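Local coordinates for cellulosomal scaffoldin adaptor protein B (Acetivibrio cellulolyticus, PDB 3BWZ), which carries this type II cohesin module, one piece of a cellulosome scaffoldin, and as in other cohesins probably recruits partner proteins by binding their dockerins, at residues Glu123-Ile128 / Ile165-Ile170; Gly67-Ser72 / Gly111-Val116. All blocks are in the same frame, centred on the assembly; numbering follows the deposited sequence. Where two conformers were deposited one is given.

Contact 1 (Glu123-Ile128 / Ile165-Ile170); sequences EETSSI and INLDMI
Glu-123 reaches across to Asn-166 and Met-169. Its chain bends at chi2 (74°), and its carboxylate meets the Asn-166 amide with the two planes 54° apart. OE1 of Glu-123 lies 3.4 Å from CG of Met-169 in the conformer described, and the two side chains run past each other in opposite directions. The amide has a second partner: OD1 of Asn-166 accepts from the backbone N of Ala-16. Glu-124 uses its backbone. One water donates to Glu-124 O and accepts from Asn-166 ND2, bridging the segments. Thr-125 makes the side-chain hydrogen bond: OG1 of Thr-125 donates to Asn-166 O at 2.7 Å, coming in above the carbonyl plane, 35° out of it. A second water donates to both Thr-125 OG1 and Leu-167 O. On the other branch, CG2 of Thr-125 rests 3.9 Å from CD2 of Leu-167. At Ser-126 the backbones pair. Ser-126 N donates to Ile-165 O at 3.1 Å, and Ile-165 N returns a bond to Ser-126 O at 2.9 Å. This is an antiparallel hydrogen-bonded pair where strand 126-130 begins and strand 158-165 ends, in the beta-sandwich fold of cohesin modules.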
# COMPACT_ATOMS: atom_id res chain seq x y z
N GLU A 123 13.97 -9.24 15.12
CA GLU A 123 13.31 -8.43 16.10
C GLU A 123 14.06 -7.12 16.30
O GLU A 123 15.01 -7.04 17.07
CB GLU A 123 13.21 -9.22 17.41
CG GLU A 123 12.31 -8.62 18.46
CD GLU A 123 10.86 -8.75 18.17
OE1 GLU A 123 10.06 -8.24 18.96
OE2 GLU A 123 10.50 -9.35 17.14
N GLU A 124 13.66 -6.12 15.54
CA GLU A 124 14.33 -4.84 15.48
C GLU A 124 13.30 -3.79 15.10
O GLU A 124 12.49 -4.04 14.21
CB GLU A 124 15.41 -4.93 14.38
CG GLU A 124 16.19 -3.72 13.97
CD GLU A 124 17.19 -4.09 12.85
OE1 GLU A 124 17.52 -3.22 12.04
OE2 GLU A 124 17.57 -5.28 12.78
N THR A 125 13.39 -2.60 15.67
CA THR A 125 12.51 -1.52 15.28
C THR A 125 12.72 -1.24 13.80
O THR A 125 13.86 -1.08 13.35
CB THR A 125 12.84 -0.26 16.10
OG1 THR A 125 12.87 -0.61 17.48
CG2 THR A 125 11.82 0.86 15.83
N SER A 126 11.65 -1.11 13.03
CA SER A 126 11.78 -0.96 11.59
C SER A 126 10.54 -0.27 11.01
O SER A 126 9.44 -0.41 11.51
CB SER A 126 11.96 -2.35 10.99
OG SER A 126 12.48 -2.31 9.66
N SER A 127 10.75 0.42 9.91
CA SER A 127 9.73 1.23 9.27
C SER A 127 9.26 0.66 7.95
O SER A 127 10.08 0.15 7.16
CB SER A 127 10.29 2.62 8.99
OG SER A 127 10.54 3.26 10.21
N ILE A 128 7.97 0.79 7.68
CA ILE A 128 7.38 0.52 6.38
C ILE A 128 6.91 1.88 5.89
O ILE A 128 6.06 2.52 6.51
CB ILE A 128 6.21 -0.50 6.48
CG1 ILE A 128 6.71 -1.85 7.05
CG2 ILE A 128 5.57 -0.72 5.12
CD1 ILE A 128 5.58 -2.67 7.65
N ILE A 165 7.12 -0.90 13.18
CA ILE A 165 6.94 -2.13 13.94
C ILE A 165 8.06 -2.25 14.97
O ILE A 165 9.21 -1.90 14.69
CB ILE A 165 6.90 -3.39 13.01
CG1 ILE A 165 6.41 -4.65 13.76
CG2 ILE A 165 8.22 -3.60 12.28
CD1 ILE A 165 4.99 -4.58 14.25
N ASN A 166 7.72 -2.76 16.14
CA ASN A 166 8.72 -3.12 17.15
C ASN A 166 9.50 -1.94 17.71
O ASN A 166 10.67 -2.10 18.07
CB ASN A 166 9.61 -4.25 16.64
CG ASN A 166 8.90 -5.58 16.70
OD1 ASN A 166 8.07 -5.79 17.57
ND2 ASN A 166 9.22 -6.49 15.79
N LEU A 167 8.86 -0.79 17.86
CA LEU A 167 9.40 0.25 18.72
C LEU A 167 9.62 -0.33 20.11
O LEU A 167 10.69 -0.19 20.69
CB LEU A 167 8.47 1.49 18.75
CG LEU A 167 8.95 2.85 19.20
CD1 LEU A 167 9.18 2.89 20.68
CD2 LEU A 167 10.12 3.36 18.35
N ASP A 168 8.58 -0.97 20.65
CA ASP A 168 8.69 -1.84 21.83
C ASP A 168 8.77 -3.27 21.33
O ASP A 168 8.08 -3.64 20.38
CB ASP A 168 7.47 -1.68 22.71
CG ASP A 168 7.32 -0.27 23.19
OD1 ASP A 168 8.19 0.31 23.83
OD2 ASP A 168 6.26 0.34 22.83
N MET A 169 9.61 -4.07 21.99
CA MET A 169 9.85 -5.46 21.63
C MET A 169 9.73 -6.35 22.84
O MET A 169 10.07 -5.95 23.96
CB MET A 169 11.26 -5.58 21.07
CG MET A 169 11.32 -5.12 19.63
SD MET A 169 12.99 -4.94 19.01
CE MET A 169 13.43 -3.38 19.81
N ILE A 170 9.22 -7.57 22.63
CA ILE A 170 9.19 -8.57 23.69
C ILE A 170 10.50 -9.33 23.57
O ILE A 170 10.63 -10.33 22.87
CB ILE A 170 7.95 -9.49 23.62
CG1 ILE A 170 6.66 -8.73 24.01
CG2 ILE A 170 8.06 -10.60 24.65
CD1 ILE A 170 6.19 -7.63 23.09
O HOH W 1 10.97 -6.25 13.52
O HOH W 2 13.01 0.86 19.82

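Contact 2 (Gly67-Ser72 / Gly111-Val116)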
# COMPACT_ATOMS: atom_id res chain seq x y z
N GLY A 67 -7.79 -5.55 -1.00
CA GLY A 67 -8.35 -4.83 0.11
C GLY A 67 -9.86 -4.84 0.08
O GLY A 67 -10.47 -5.81 -0.36
N THR A 68 -10.46 -3.77 0.59
CA THR A 68 -11.91 -3.64 0.68
C THR A 68 -12.50 -2.74 -0.40
O THR A 68 -13.73 -2.67 -0.53
CB THR A 68 -12.34 -3.11 2.06
OG1 THR A 68 -11.75 -1.85 2.23
CG2 THR A 68 -11.89 -4.03 3.18
N ILE A 69 -11.66 -2.08 -1.18
CA ILE A 69 -12.08 -1.31 -2.33
C ILE A 69 -11.18 -1.68 -3.51
O ILE A 69 -10.28 -2.48 -3.35
CB ILE A 69 -12.08 0.23 -2.08
CG1 ILE A 69 -10.69 0.76 -1.72
CG2 ILE A 69 -13.14 0.62 -1.05
CD1 ILE A 69 -10.63 2.28 -1.61
N LEU A 70 -11.50 -1.19 -4.71
CA LEU A 70 -10.81 -1.57 -5.96
C LEU A 70 -11.01 -3.05 -6.27
O LEU A 70 -10.16 -3.70 -6.88
CB LEU A 70 -9.33 -1.19 -6.01
CG LEU A 70 -9.04 0.30 -5.91
CD1 LEU A 70 -7.53 0.53 -5.91
CD2 LEU A 70 -9.72 1.09 -7.03
N ASN A 71 -12.18 -3.54 -5.91
CA ASN A 71 -12.56 -4.93 -6.01
C ASN A 71 -13.70 -5.21 -6.99
O ASN A 71 -14.12 -6.36 -7.16
CB ASN A 71 -12.93 -5.39 -4.56
CG ASN A 71 -11.77 -5.89 -3.80
OD1 ASN A 71 -10.74 -6.35 -4.30
ND2 ASN A 71 -11.92 -5.71 -2.51
N SER A 72 -14.17 -4.18 -7.68
CA SER A 72 -15.30 -4.32 -8.61
C SER A 72 -14.79 -4.61 -10.02
O SER A 72 -13.66 -4.30 -10.37
CB SER A 72 -16.14 -3.06 -8.64
OG SER A 72 -16.64 -2.78 -7.34
N GLY A 111 -11.43 3.36 2.17
CA GLY A 111 -11.28 1.92 2.30
C GLY A 111 -9.85 1.50 2.18
O GLY A 111 -8.94 2.32 2.13
N THR A 112 -9.64 0.19 2.16
CA THR A 112 -8.30 -0.38 2.08
C THR A 112 -8.03 -0.73 0.63
O THR A 112 -8.73 -1.57 0.06
CB THR A 112 -8.19 -1.64 2.99
OG1 THR A 112 -8.49 -1.26 4.34
CG2 THR A 112 -6.82 -2.29 2.90
N VAL A 113 -7.05 -0.09 0.03
CA VAL A 113 -6.77 -0.31 -1.37
C VAL A 113 -6.02 -1.60 -1.62
O VAL A 113 -6.14 -2.16 -2.70
CB VAL A 113 -6.06 0.89 -2.02
CG1 VAL A 113 -6.91 2.14 -1.95
CG2 VAL A 113 -4.73 1.16 -1.47
N ALA A 114 -5.21 -2.03 -0.66
CA ALA A 114 -4.33 -3.17 -0.82
C ALA A 114 -3.79 -3.51 0.54
O ALA A 114 -3.77 -2.67 1.45
CB ALA A 114 -3.17 -2.81 -1.79
N VAL A 115 -3.30 -4.75 0.66
CA VAL A 115 -2.68 -5.24 1.87
C VAL A 115 -1.34 -5.87 1.52
O VAL A 115 -1.23 -6.63 0.55
CB VAL A 115 -3.61 -6.28 2.50
CG1 VAL A 115 -3.00 -6.97 3.66
CG2 VAL A 115 -4.91 -5.64 2.92
N VAL A 116 -0.32 -5.53 2.31
CA VAL A 116 0.98 -6.19 2.19
C VAL A 116 1.28 -6.82 3.54
O VAL A 116 1.37 -6.13 4.55
CB VAL A 116 2.12 -5.23 1.77
CG1 VAL A 116 3.44 -6.03 1.66
CG2 VAL A 116 1.78 -4.55 0.47
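Thr-68 and Thr-112 meet with their side chains at a slant, and the hydroxyl of Thr-68 does the linking. At chi1 61° its OG1 stands between the backbone N and the carbonyl carbon. There OG1 of Thr-68 accepts from Thr-112 N at 2.9 Å in an almost straight bond (171°). The hydroxyl of Thr-112 turns to another partner, Asn-27 OD1, on the adjoining strand 21-29. Thr-112 O answers with a double grip. Thr-68 N donates to Thr-112 O at 2.8 Å in the carbonyl plane, on a lone pair. Ile-69 N donates to Thr-112 O at 3.2 Å, tilted from that plane.

Ile-69 crosses Val-113 obliquely, with CD1 of Ile-69 3.7 Å from CG1 of Val-113. Leu-70 lies beside Val-113 and points the same way; CD1 of Leu-70 is 4.2 Å from CB of Val-113. Phe-34 of strand 34-42 touches all three of these side chains.

At Gly-67 the backbones come close: its CA is 3.3 Å from Thr-112 O, in a CA-H...O contact. CA of Gly-111 is 3.8 Å from OG1 of Thr-68.

The loop between strands 65-66 and 77-83 thus packs on strand 111-120 of the cohesin beta-sandwich. The chemistry is divided. Threonine and backbone polar groups fasten the loop to the strand by three hydrogen bonds, while Ile-69, Leu-70 and Val-113 bury apolar surface alongside.

Along the sequence both segments of contact 2 precede those of contact 1. Their centres are 25 Å apart, and their nearest atoms come within about 6 Å without touching. Strand 111-120, which carries one side of contact 2, is followed directly by strand 126-130, which carries one side of contact 1. Both contacts reach the same mixed sheet. The centre of contact 2 lies nearer the middle of the chain, about 9 Å from its centre, and the contact joins a loop to a strand. The centre of contact 1 lies about 19 Å out, and the contact fastens the segment that follows strand 158-165. Together they hold the loop before strand 77-83 and the C-terminal segment against the same sheet.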